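Local coordinates for 6-phosphofructokinase isozyme 2 (Escherichia coli, PDB 3UQD), which phosphorylates D-fructose 6-phosphate to fructose 1,6-bisphosphate with ATP and magnesium, committing sugar to glycolysis, and works as a homodimer, at residues Q249-A254 with A285-Q290. Sequence-based numbering, arbitrary orientation.
With ATP (adenosine-5'-triphosphate), chain E.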
loop_
_atom_site.group_PDB
_atom_site.type_symbol
_atom_site.label_atom_id
_atom_site.label_comp_id
_atom_site.label_asym_id
_atom_site.label_seq_id
_atom_site.Cartn_x
_atom_site.Cartn_y
_atom_site.Cartn_z
ATOM N N GLN A 249 -16.033 10.144 -9.639
ATOM C CA GLN A 249 -15.968 10.052 -8.192
ATOM C C GLN A 249 -15.656 8.616 -7.817
ATOM O O GLN A 249 -14.846 8.352 -6.924
ATOM C CB GLN A 249 -17.302 10.483 -7.572
ATOM C CG GLN A 249 -17.681 11.927 -7.861
ATOM C CD GLN A 249 -16.739 12.917 -7.196
ATOM O OE1 GLN A 249 -16.383 12.760 -6.029
ATOM N NE2 GLN A 249 -16.325 13.940 -7.941
ATOM N N SER A 250 -16.299 7.691 -8.520
ATOM C CA SER A 250 -16.137 6.274 -8.252
ATOM C C SER A 250 -16.603 5.465 -9.459
ATOM O O SER A 250 -17.763 5.549 -9.856
ATOM C CB SER A 250 -16.933 5.888 -7.008
ATOM O OG SER A 250 -17.010 4.482 -6.866
ATOM N N THR A 251 -15.697 4.677 -10.029
ATOM C CA THR A 251 -15.974 3.957 -11.273
ATOM C C THR A 251 -16.675 2.609 -11.101
ATOM O O THR A 251 -16.927 1.924 -12.089
ATOM C CB THR A 251 -14.688 3.703 -12.086
ATOM O OG1 THR A 251 -13.777 2.910 -11.311
ATOM C CG2 THR A 251 -14.030 5.016 -12.481
ATOM N N VAL A 252 -16.989 2.211 -9.871
ATOM C CA VAL A 252 -17.667 0.926 -9.700
ATOM C C VAL A 252 -19.130 1.035 -10.117
ATOM O O VAL A 252 -19.806 2.010 -9.790
ATOM C CB VAL A 252 -17.507 0.335 -8.268
ATOM C CG1 VAL A 252 -17.078 1.397 -7.287
ATOM C CG2 VAL A 252 -18.788 -0.371 -7.810
ATOM N N GLY A 253 -19.600 0.045 -10.871
ATOM C CA GLY A 253 -20.946 0.074 -11.412
ATOM C C GLY A 253 -20.978 0.564 -12.853
ATOM O O GLY A 253 -21.988 0.411 -13.537
ATOM N N ALA A 254 -19.873 1.151 -13.312
ATOM C CA ALA A 254 -19.787 1.696 -14.668
ATOM C C ALA A 254 -20.020 0.626 -15.737
ATOM O O ALA A 254 -20.767 0.842 -16.690
ATOM C CB ALA A 254 -18.445 2.386 -14.889
ATOM N N ALA A 285 -22.162 8.182 -16.286
ATOM C CA ALA A 285 -23.045 8.723 -15.256
ATOM C C ALA A 285 -22.838 8.004 -13.923
ATOM O O ALA A 285 -22.860 8.627 -12.862
ATOM C CB ALA A 285 -24.506 8.627 -15.689
ATOM N N ALA A 286 -22.645 6.689 -13.979
ATOM C CA ALA A 286 -22.360 5.915 -12.774
ATOM C C ALA A 286 -21.128 6.456 -12.039
ATOM O O ALA A 286 -21.100 6.499 -10.809
ATOM C CB ALA A 286 -22.162 4.454 -13.121
ATOM N N THR A 287 -20.124 6.885 -12.801
ATOM C CA THR A 287 -18.872 7.355 -12.217
ATOM C C THR A 287 -19.019 8.683 -11.470
ATOM O O THR A 287 -18.144 9.053 -10.681
ATOM C CB THR A 287 -17.743 7.459 -13.269
ATOM O OG1 THR A 287 -17.917 8.636 -14.069
ATOM C CG2 THR A 287 -17.730 6.221 -14.158
ATOM N N LEU A 288 -20.126 9.388 -11.705
ATOM C CA LEU A 288 -20.379 10.657 -11.026
ATOM C C LEU A 288 -20.821 10.431 -9.584
ATOM O O LEU A 288 -20.751 11.332 -8.758
ATOM C CB LEU A 288 -21.439 11.476 -11.773
ATOM C CG LEU A 288 -21.092 11.952 -13.187
ATOM C CD1 LEU A 288 -22.283 12.634 -13.823
ATOM C CD2 LEU A 288 -19.900 12.899 -13.166
ATOM N N ASN A 289 -21.280 9.219 -9.287
ATOM C CA ASN A 289 -21.758 8.893 -7.949
ATOM C C ASN A 289 -20.639 8.323 -7.086
ATOM O O ASN A 289 -19.695 7.723 -7.600
ATOM C CB ASN A 289 -22.917 7.893 -8.017
ATOM C CG ASN A 289 -24.064 8.384 -8.882
ATOM O OD1 ASN A 289 -24.358 9.581 -8.925
ATOM N ND2 ASN A 289 -24.715 7.458 -9.584
ATOM N N GLN A 290 -20.750 8.513 -5.775
ATOM C CA GLN A 290 -19.814 7.912 -4.837
ATOM C C GLN A 290 -20.157 6.445 -4.652
ATOM O O GLN A 290 -21.299 6.036 -4.844
ATOM C CB GLN A 290 -19.895 8.617 -3.482
ATOM C CG GLN A 290 -19.642 10.112 -3.536
ATOM C CD GLN A 290 -18.176 10.450 -3.709
ATOM O OE1 GLN A 290 -17.300 9.616 -3.472
ATOM N NE2 GLN A 290 -17.900 11.684 -4.125
HETATM P PG ATP E . -16.420 -2.615 -14.508
HETATM O O1G ATP E . -17.309 -1.822 -13.538
HETATM O O2G ATP E . -17.068 -3.954 -14.609
HETATM O O3G ATP E . -14.999 -2.719 -14.010
HETATM P PB ATP E . -15.644 -2.301 -17.152
HETATM O O1B ATP E . -16.180 -3.670 -17.658
HETATM O O2B ATP E . -14.115 -2.422 -16.809
HETATM O O3B ATP E . -16.439 -1.846 -15.846
HETATM P PA ATP E . -15.166 0.205 -18.201
HETATM O O1A ATP E . -14.156 0.282 -17.088
HETATM O O2A ATP E . -14.510 0.528 -19.545
HETATM O O3A ATP E . -15.848 -1.167 -18.226
HETATM O "O5'" ATP E . -16.309 1.294 -17.874
HETATM C "C5'" ATP E . -17.391 1.399 -18.730
HETATM C "C4'" ATP E . -17.829 2.739 -19.091
HETATM O "O4'" ATP E . -17.893 3.527 -17.883
HETATM C "C3'" ATP E . -16.828 3.442 -19.902
HETATM O "O3'" ATP E . -16.963 3.145 -21.236
HETATM C "C2'" ATP E . -17.149 4.842 -19.621
HETATM O "O2'" ATP E . -18.294 5.194 -20.288
HETATM C "C1'" ATP E . -17.419 4.823 -18.167
HETATM N N9 ATP E . -16.225 5.112 -17.382
HETATM C C8 ATP E . -15.447 4.183 -16.793
HETATM N N7 ATP E . -14.433 4.831 -16.182
HETATM C C5 ATP E . -14.569 6.159 -16.381
HETATM C C6 ATP E . -13.838 7.284 -15.978
HETATM N N6 ATP E . -12.603 7.133 -15.134
HETATM N N1 ATP E . -14.265 8.505 -16.361
HETATM C C2 ATP E . -15.371 8.654 -17.107
HETATM N N3 ATP E . -16.085 7.595 -17.498
HETATM C C4 ATP E . -15.720 6.350 -17.154
HETATM O O HOH W 1 -20.270 4.856 -8.584
#
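The carbonyl of T287 takes two backbone N-H groups from the facing loop. Q249 N donates to T287 O at 2.6 Å, almost in line with the C=O bond, while S250 N reaches the same oxygen at 3.2 Å from a tilted direction. In return T287 CA sends a C-H toward S250 O, 3.2 Å away. Farther out, Q290 NE2 makes a weak bond to Q249 OE1, the two amide planes turned 65° apart; long polar side chains suit this solvent-facing edge.

Nonpolar contacts take over toward the nucleotide. T287 places OG1 between its own N and carbonyl carbon (chi1 77°), where it bonds to S284 O, and this sets CG2 over the face of the adenine, 3.6 Å from ATP C4. T251 CG2 approaches the same base near N6 and N7, while its OG1 binds E25 of the second subunit. A serine replacing T287 would probably open a gap over the purine face and beside A254 CB, 4.0 Å from T287 CG2. Small alanines fit here: A286 CB packs on A254 CA, and A254 CB lies 3.3 Å from ATP O4'. G253, at the N-cap of helix 254-267, has a positive phi (98°) that glycine adopts readily.

A water 2.9 Å from S250 O and A286 O lies among the carbonyls of S250, V252, A286 and N289, all residues of the potassium site that G291 and R293 complete, probably at or near the ion's position. Converging carbonyls suit a monovalent cation, so potassium binding is probably coupled to the loop bordering the ATP pocket of this ribokinase-like fold.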